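PDB 2R5F: transcriptional regulator, putative from Pseudomonas syringae pv. tomato, which probably binds a sugar effector through this domain and regulates transcription of its target genes as a DNA-binding member of the SorC family. Local coordinates for residues A46-H49 against Y50-S54; E139-E142 against V143-V146; L147-F150 against D151-T154; I253-V256 against G257-R260. All coordinates share one frame; numbering follows the deposited sequence.

Contact 1 (A46-H49 against Y50-S54); sequences AAAH and YLETS
Glu52 lays its carboxylate back over the preceding helical turn, where OE2 lies 4.0 Å from Ala48 CB. Both residues belong to the C-terminal part of helix 36-54, one of the helices packed on the largely parallel sheet of this Rossmann-like domain. The chain of Glu52 bends at chi2 to make this fold-back, which also carries OE2 to 3.2 Å from Ala48 O; two acceptors face each other there, so the approach gains no bond. OE1 lies over one face of the His49 ring, but His49 was modelled in two conformers and that overlap is doubtful. These polar residues suit the exposed side of the helix.

The backbone bonds begin nearly straight, Tyr50 N reaching Ala46 O at 2.9 Å and 166°. Leu51 N follows with Ala47 O at 3.0 Å, and the bond from Thr53 N to His49 O has become weak, its angle reduced to 126°. On the buried side small residues bring the helix close to the strands: Ala46 rests on Val28 and Ala47 on Leu230. Tyr50 adds reach, since its CG stands anti to the backbone N (chi1 178°) and the ring extends away from the alanines, with OH hydrogen-bonded to Arg226 NE. Ser54 covers one face of that ring, its CB 3.7 Å above the plane of the Tyr50 ring, over the centre.

Contact 2 (E139-E142 against V143-V146); sequences EMEE and VKEV
Glu141 and Lys144 form the charged pair of this helical stretch, their side chains running alongside each other in the same direction. Glu141 OE1 and Lys144 NZ make a salt bridge at 2.8 Å, although OE1 is modelled too close to its neighbour and its exact place is less sure. As modelled, a bend at chi2 in Glu141 and another at chi3 in Lys144 bring the two ends together. Glu141 OE2 has a second, long and weak, ion pair with Arg136.

Three main-chain bonds run from an NH to the carbonyl four residues back, as in an alpha helix. Glu145 N donates to Glu141 O at 3.0 Å, and Lys144 N to Met140 O (a selenomethionine) at 3.3 Å; Val143 N to Glu139 O is weak. Helix 138-149 is amphipathic here: glutamates and lysine suit its solvent side, while the buried Val146 packs on Phe120 and Leu122.

Apolar atoms lean on the carbonyls of the turn before. Val143 CG2, anti to its own carbonyl carbon, reaches back to Glu139 O at 3.4 Å. The aliphatic part of Lys144 does likewise, with CG 3.3 Å from Met140 O, and Val146 CG2 stands 4.0 Å from Glu142 O.

Contact 3 (L147-F150 against D151-T154); sequences LHRF and DSIT
Arg149 O takes two NH groups as the helix gives way to a turn: Ser152 N at 2.8 Å, from well above the carbonyl plane, and Ile153 N weakly at 3.3 Å. Ile153 N also points to Phe150 O in a weak bond, making two overlapping type I turns, and at Ile153 the chain swings into an extended course (psi 132°).

Of the side chains, Phe150 and Ile153 lie side by side on the buried face. Phe150 CD1 touches Ile153 CD1 at 4.0 Å, and the same methyl rests 3.7 Å from Phe150 CA. Large apolar groups suit this place because both press on Leu92 of strand 88-94 and on Met216. Over one face of the Phe150 ring lies Leu147 CA. On the partly exposed side Arg149 bends at chi2 and chi3, which curls its guanidinium over toward Ser152. NH1 comes to 3.2 Å from Ser152 OG at an angle too poor for a hydrogen bond; its firm partner is Glu88, in a salt bridge, while Phe120 adds a cation-pi contact. The turn serves as a helix-to-strand connection, as alpha/beta folds of the Rossmann type require, here from helix 138-149 into strand 155-162.

Contact 4 (I253-V256 against G257-R260); sequences ITDV and GTAR
Asp255 grips Thr258 from the N-cap of helix 256-262, at the point where strand 251-255 of the Rossmann-like sheet passes straight into the last helix of the domain. From CB, the chain turns so that CG falls between the backbone N and the carbonyl carbon, the crowded position (chi1 59°), and this sets the carboxylate across the first helical turn. OD1 receives the hydroxyl of Thr258 on its syn side, OG1 to OD1 being 2.6 Å. That hydroxyl also accepts from Gly233 N, so a threonine here links the cap to a neighbouring loop. OD2 is met from above the carboxylate plane by Thr258 N at 3.1 Å, a nearly straight capping bond of 164°. A water donates to Asp255 OD2 at 2.8 Å and accepts from Gly257 N at 3.1 Å, so another early NH of the helix is served through solvent. Aspartate suits the site, since its negative charge would probably be favoured by the helix N terminus.

The first helical backbone bond runs from Ala259 N to Asp255 O at 2.9 Å. Beside the cap Thr254 OG1 packs against Thr258 CG2 at 3.2 Å while bonding to Ala231 O. Ala259, small enough for close packing, touches Val27 of strand 24-28 and Leu12 and Leu16 of helix 10-20. Towards the outside, Arg260 runs extended from CG to NE, alongside Val256, and its side chain comes near a bound sulfate, probably from the crystallisation liquor. Val256 CG1 lies over the centre of one guanidinium face, 3.4 Å from Arg260 CZ.

In the fold
All four contacts are local: each joins two adjoining pieces of chain, so none closes a long loop, and they follow in series without nesting or crossing. Contact 1 comes first, at the C-terminal part of helix 36-54. Contacts 2 and 3 succeed one another along helix 138-149 and its exit towards strand 155-162. Contact 4 comes near the C terminus, where strand 251-255 becomes helix 256-262, on the other side of the chain's centre from contacts 2 and 3. Contacts 1 and 4 touch although far apart in sequence: Ile253 CD1 packs 3.8 Å from Ala47 CA, tying helix 36-54 to the sheet. Contact 2 remains remote, its nearest atoms about 23 Å from contact 4.

Contact 1 (A46-H49 against Y50-S54)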
# COMPACT_ATOMS: atom_id res chain seq x y z
N ALA A 46 4.88 -4.90 -11.29
CA ALA A 46 5.85 -5.57 -10.44
C ALA A 46 5.16 -6.10 -9.17
O ALA A 46 5.46 -7.20 -8.71
CB ALA A 46 7.00 -4.61 -10.09
N ALA A 47 4.22 -5.31 -8.64
CA ALA A 47 3.40 -5.68 -7.46
C ALA A 47 2.57 -6.94 -7.69
O ALA A 47 2.53 -7.84 -6.83
CB ALA A 47 2.48 -4.52 -7.07
N ALA A 48 1.92 -7.00 -8.86
CA ALA A 48 1.15 -8.18 -9.24
C ALA A 48 2.01 -9.43 -9.19
O ALA A 48 1.60 -10.46 -8.63
CB ALA A 48 0.52 -7.99 -10.63
N HIS A 49 3.21 -9.33 -9.78
CA HIS A 49 4.15 -10.45 -9.88
C HIS A 49 4.64 -10.86 -8.49
O HIS A 49 4.71 -12.05 -8.19
CB HIS A 49 5.35 -10.08 -10.78
CG HIS A 49 5.05 -10.06 -12.25
ND1 HIS A 49 3.91 -9.47 -12.77
CD2 HIS A 49 5.75 -10.52 -13.31
CE1 HIS A 49 3.92 -9.59 -14.09
NE2 HIS A 49 5.03 -10.22 -14.44
N TYR A 50 5.00 -9.87 -7.67
CA TYR A 50 5.41 -10.07 -6.27
C TYR A 50 4.39 -10.92 -5.49
O TYR A 50 4.75 -11.86 -4.76
CB TYR A 50 5.57 -8.71 -5.57
CG TYR A 50 5.94 -8.83 -4.10
CD1 TYR A 50 7.27 -8.98 -3.70
CD2 TYR A 50 4.96 -8.82 -3.12
CE1 TYR A 50 7.61 -9.11 -2.36
CE2 TYR A 50 5.29 -8.94 -1.76
CZ TYR A 50 6.62 -9.09 -1.39
OH TYR A 50 6.95 -9.22 -0.05
N LEU A 51 3.12 -10.57 -5.65
CA LEU A 51 2.02 -11.20 -4.96
C LEU A 51 1.80 -12.59 -5.54
O LEU A 51 1.37 -13.49 -4.82
CB LEU A 51 0.77 -10.35 -5.12
CG LEU A 51 0.04 -9.99 -3.84
CD1 LEU A 51 0.70 -8.81 -3.21
CD2 LEU A 51 -1.45 -9.73 -4.09
N GLU A 52 2.08 -12.77 -6.83
CA GLU A 52 2.08 -14.09 -7.47
C GLU A 52 3.17 -15.03 -6.97
O GLU A 52 3.01 -16.23 -7.04
CB GLU A 52 2.27 -13.96 -8.98
CG GLU A 52 1.02 -13.74 -9.78
CD GLU A 52 1.28 -12.90 -11.02
OE1 GLU A 52 2.26 -13.19 -11.76
OE2 GLU A 52 0.50 -11.95 -11.25
N THR A 53 4.29 -14.50 -6.51
CA THR A 53 5.39 -15.36 -6.11
C THR A 53 5.69 -15.34 -4.61
O THR A 53 6.37 -16.23 -4.10
CB THR A 53 6.66 -15.09 -6.95
OG1 THR A 53 7.28 -13.87 -6.55
CG2 THR A 53 6.33 -15.03 -8.45
N SER A 54 5.17 -14.33 -3.91
CA SER A 54 5.50 -14.10 -2.50
C SER A 54 4.29 -14.16 -1.60
O SER A 54 4.42 -13.96 -0.41
CB SER A 54 6.21 -12.75 -2.31
OG SER A 54 7.37 -12.67 -3.14

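Contact 2 (E139-E142 against V143-V146)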
# COMPACT_ATOMS: atom_id res chain seq x y z
N GLU A 139 -25.15 -1.00 10.17
CA GLU A 139 -23.92 -0.57 9.47
C GLU A 139 -22.78 -0.19 10.43
O GLU A 139 -21.63 -0.09 10.03
CB GLU A 139 -24.21 0.54 8.46
CG GLU A 139 -25.39 0.23 7.52
CD GLU A 139 -26.71 0.81 8.01
OE1 GLU A 139 -26.86 2.05 8.00
OE2 GLU A 139 -27.62 0.04 8.41
N MSE A 140 -23.10 0.01 11.71
CA MSE A 140 -22.08 0.15 12.75
C MSE A 140 -21.37 -1.19 12.98
O MSE A 140 -20.18 -1.24 13.24
CB MSE A 140 -22.70 0.66 14.05
CG MSE A 140 -23.28 2.06 13.96
SE MSE A 140 -24.35 2.50 15.50
CE MSE A 140 -25.12 4.22 14.93
N GLU A 141 -22.11 -2.29 12.86
CA GLU A 141 -21.60 -3.63 13.12
C GLU A 141 -20.76 -4.15 11.96
O GLU A 141 -19.79 -4.89 12.16
CB GLU A 141 -22.76 -4.60 13.40
CG GLU A 141 -22.58 -5.38 14.69
CD GLU A 141 -22.68 -4.50 15.91
OE1 GLU A 141 -21.88 -4.69 16.85
OE2 GLU A 141 -23.56 -3.61 15.93
N GLU A 142 -21.16 -3.77 10.76
CA GLU A 142 -20.37 -3.96 9.55
C GLU A 142 -19.00 -3.31 9.64
O GLU A 142 -18.04 -3.87 9.15
CB GLU A 142 -21.09 -3.37 8.35
CG GLU A 142 -22.52 -3.83 8.16
CD GLU A 142 -23.03 -3.42 6.80
OE1 GLU A 142 -22.17 -3.23 5.88
OE2 GLU A 142 -24.26 -3.28 6.67
N VAL A 143 -18.92 -2.11 10.24
CA VAL A 143 -17.64 -1.42 10.41
C VAL A 143 -16.74 -2.14 11.41
O VAL A 143 -15.53 -2.25 11.19
CB VAL A 143 -17.83 0.08 10.80
CG1 VAL A 143 -16.55 0.70 11.26
CG2 VAL A 143 -18.41 0.88 9.62
N LYS A 144 -17.33 -2.63 12.52
CA LYS A 144 -16.59 -3.34 13.57
C LYS A 144 -16.05 -4.68 13.09
O LYS A 144 -15.04 -5.16 13.59
CB LYS A 144 -17.45 -3.56 14.83
CG LYS A 144 -17.97 -2.29 15.51
CD LYS A 144 -18.42 -2.51 16.97
CE LYS A 144 -19.26 -3.77 17.20
NZ LYS A 144 -19.90 -3.80 18.59
N GLU A 145 -16.77 -5.28 12.15
CA GLU A 145 -16.35 -6.52 11.48
C GLU A 145 -14.99 -6.34 10.77
O GLU A 145 -14.07 -7.15 10.93
CB GLU A 145 -17.47 -6.93 10.51
CG GLU A 145 -17.18 -8.14 9.65
CD GLU A 145 -17.85 -9.41 10.14
OE1 GLU A 145 -17.13 -10.24 10.76
OE2 GLU A 145 -19.07 -9.58 9.90
N VAL A 146 -14.85 -5.24 10.04
CA VAL A 146 -13.59 -4.88 9.42
C VAL A 146 -12.55 -4.51 10.48
O VAL A 146 -11.44 -5.01 10.44
CB VAL A 146 -13.75 -3.73 8.39
CG1 VAL A 146 -12.40 -3.23 7.90
CG2 VAL A 146 -14.59 -4.19 7.22

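Contact 3 (L147-F150 against D151-T154)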
# COMPACT_ATOMS: atom_id res chain seq x y z
N LEU A 147 -12.94 -3.65 11.44
CA LEU A 147 -12.02 -3.25 12.52
C LEU A 147 -11.44 -4.46 13.25
O LEU A 147 -10.27 -4.47 13.62
CB LEU A 147 -12.70 -2.32 13.53
CG LEU A 147 -13.05 -0.88 13.16
CD1 LEU A 147 -13.86 -0.19 14.29
CD2 LEU A 147 -11.80 -0.05 12.79
N HIS A 148 -12.28 -5.47 13.45
CA HIS A 148 -11.88 -6.70 14.10
C HIS A 148 -10.71 -7.40 13.36
O HIS A 148 -9.82 -8.00 13.99
CB HIS A 148 -13.09 -7.63 14.20
CG HIS A 148 -12.80 -8.95 14.83
ND1 HIS A 148 -12.69 -9.11 16.20
CD2 HIS A 148 -12.60 -10.17 14.29
CE1 HIS A 148 -12.43 -10.38 16.46
NE2 HIS A 148 -12.37 -11.04 15.32
N ARG A 149 -10.74 -7.31 12.04
CA ARG A 149 -9.79 -8.01 11.20
C ARG A 149 -8.38 -7.42 11.24
O ARG A 149 -7.41 -8.14 11.01
CB ARG A 149 -10.27 -8.06 9.74
CG ARG A 149 -11.70 -8.54 9.50
CD ARG A 149 -11.99 -9.94 10.03
NE ARG A 149 -10.83 -10.82 9.98
CZ ARG A 149 -10.70 -11.94 10.68
NH1 ARG A 149 -9.58 -12.67 10.57
NH2 ARG A 149 -11.66 -12.34 11.51
N PHE A 150 -8.27 -6.12 11.55
CA PHE A 150 -6.96 -5.42 11.56
C PHE A 150 -5.90 -6.20 12.32
O PHE A 150 -4.74 -6.22 11.92
CB PHE A 150 -7.06 -4.01 12.16
CG PHE A 150 -7.76 -3.00 11.29
CD1 PHE A 150 -8.22 -3.34 10.02
CD2 PHE A 150 -7.96 -1.71 11.74
CE1 PHE A 150 -8.88 -2.41 9.22
CE2 PHE A 150 -8.62 -0.76 10.96
CZ PHE A 150 -9.08 -1.11 9.71
N ASP A 151 -6.30 -6.85 13.40
CA ASP A 151 -5.32 -7.53 14.23
C ASP A 151 -4.84 -8.87 13.65
O ASP A 151 -3.80 -9.38 14.06
CB ASP A 151 -5.87 -7.66 15.65
CG ASP A 151 -5.89 -6.31 16.37
OD1 ASP A 151 -4.81 -5.88 16.84
OD2 ASP A 151 -6.98 -5.69 16.45
N SER A 152 -5.58 -9.40 12.68
CA SER A 152 -5.19 -10.65 12.01
C SER A 152 -4.31 -10.38 10.78
O SER A 152 -3.58 -11.27 10.32
CB SER A 152 -6.43 -11.49 11.63
OG SER A 152 -7.42 -11.51 12.65
N ILE A 153 -4.35 -9.16 10.25
CA ILE A 153 -3.61 -8.84 9.02
C ILE A 153 -2.11 -9.15 9.08
O ILE A 153 -1.44 -8.79 10.04
CB ILE A 153 -3.86 -7.41 8.55
CG1 ILE A 153 -5.28 -7.32 7.97
CG2 ILE A 153 -2.84 -6.99 7.48
CD1 ILE A 153 -5.82 -5.95 8.08
N THR A 154 -1.62 -9.83 8.05
CA THR A 154 -0.24 -10.27 7.98
C THR A 154 0.53 -9.63 6.83
O THR A 154 1.74 -9.59 6.86
CB THR A 154 -0.15 -11.80 7.85
OG1 THR A 154 -0.65 -12.21 6.57
CG2 THR A 154 -0.95 -12.46 8.93

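Contact 4 (I253-V256 against G257-R260)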
# COMPACT_ATOMS: atom_id res chain seq x y z
N ILE A 253 8.21 -1.08 -3.48
CA ILE A 253 8.36 -1.16 -4.92
C ILE A 253 8.20 0.24 -5.51
O ILE A 253 7.21 0.91 -5.25
CB ILE A 253 7.33 -2.11 -5.56
CG1 ILE A 253 7.43 -3.51 -4.89
CG2 ILE A 253 7.56 -2.14 -7.07
CD1 ILE A 253 6.30 -4.50 -5.33
N THR A 254 9.22 0.68 -6.27
CA THR A 254 9.27 2.04 -6.73
C THR A 254 10.06 2.11 -8.03
O THR A 254 10.72 1.16 -8.42
CB THR A 254 9.90 3.00 -5.64
OG1 THR A 254 9.64 4.35 -6.02
CG2 THR A 254 11.40 2.80 -5.45
N ASP A 255 10.01 3.25 -8.69
CA ASP A 255 10.74 3.40 -9.97
C ASP A 255 12.19 3.87 -9.77
O ASP A 255 12.56 4.26 -8.66
CB ASP A 255 9.98 4.40 -10.87
CG ASP A 255 9.83 5.75 -10.20
OD1 ASP A 255 9.06 5.85 -9.24
OD2 ASP A 255 10.51 6.71 -10.63
N VAL A 256 12.98 3.85 -10.84
CA VAL A 256 14.39 4.27 -10.81
C VAL A 256 14.58 5.73 -10.36
O VAL A 256 15.44 6.02 -9.56
CB VAL A 256 15.13 4.15 -12.21
CG1 VAL A 256 16.61 4.46 -12.07
CG2 VAL A 256 14.98 2.81 -12.81
N GLY A 257 13.81 6.65 -10.92
CA GLY A 257 14.02 8.08 -10.62
C GLY A 257 13.78 8.31 -9.15
O GLY A 257 14.60 8.95 -8.48
N THR A 258 12.68 7.76 -8.64
CA THR A 258 12.34 7.85 -7.23
C THR A 258 13.43 7.24 -6.36
O THR A 258 13.82 7.83 -5.37
CB THR A 258 10.98 7.18 -6.90
OG1 THR A 258 9.95 7.79 -7.70
CG2 THR A 258 10.62 7.37 -5.41
N ALA A 259 13.89 6.05 -6.73
CA ALA A 259 14.89 5.34 -5.97
C ALA A 259 16.18 6.16 -5.92
O ALA A 259 16.84 6.19 -4.89
CB ALA A 259 15.15 3.97 -6.58
N ARG A 260 16.51 6.81 -7.03
CA ARG A 260 17.67 7.71 -7.09
C ARG A 260 17.48 8.97 -6.24
O ARG A 260 18.39 9.38 -5.56
CB ARG A 260 18.05 8.01 -8.55
CG ARG A 260 18.89 6.85 -9.20
CD ARG A 260 19.15 7.03 -10.70
NE ARG A 260 19.78 5.83 -11.29
CZ ARG A 260 19.81 5.55 -12.60
NH1 ARG A 260 20.39 4.43 -13.04
NH2 ARG A 260 19.26 6.38 -13.48
O HOH W 1 11.64 6.63 -13.17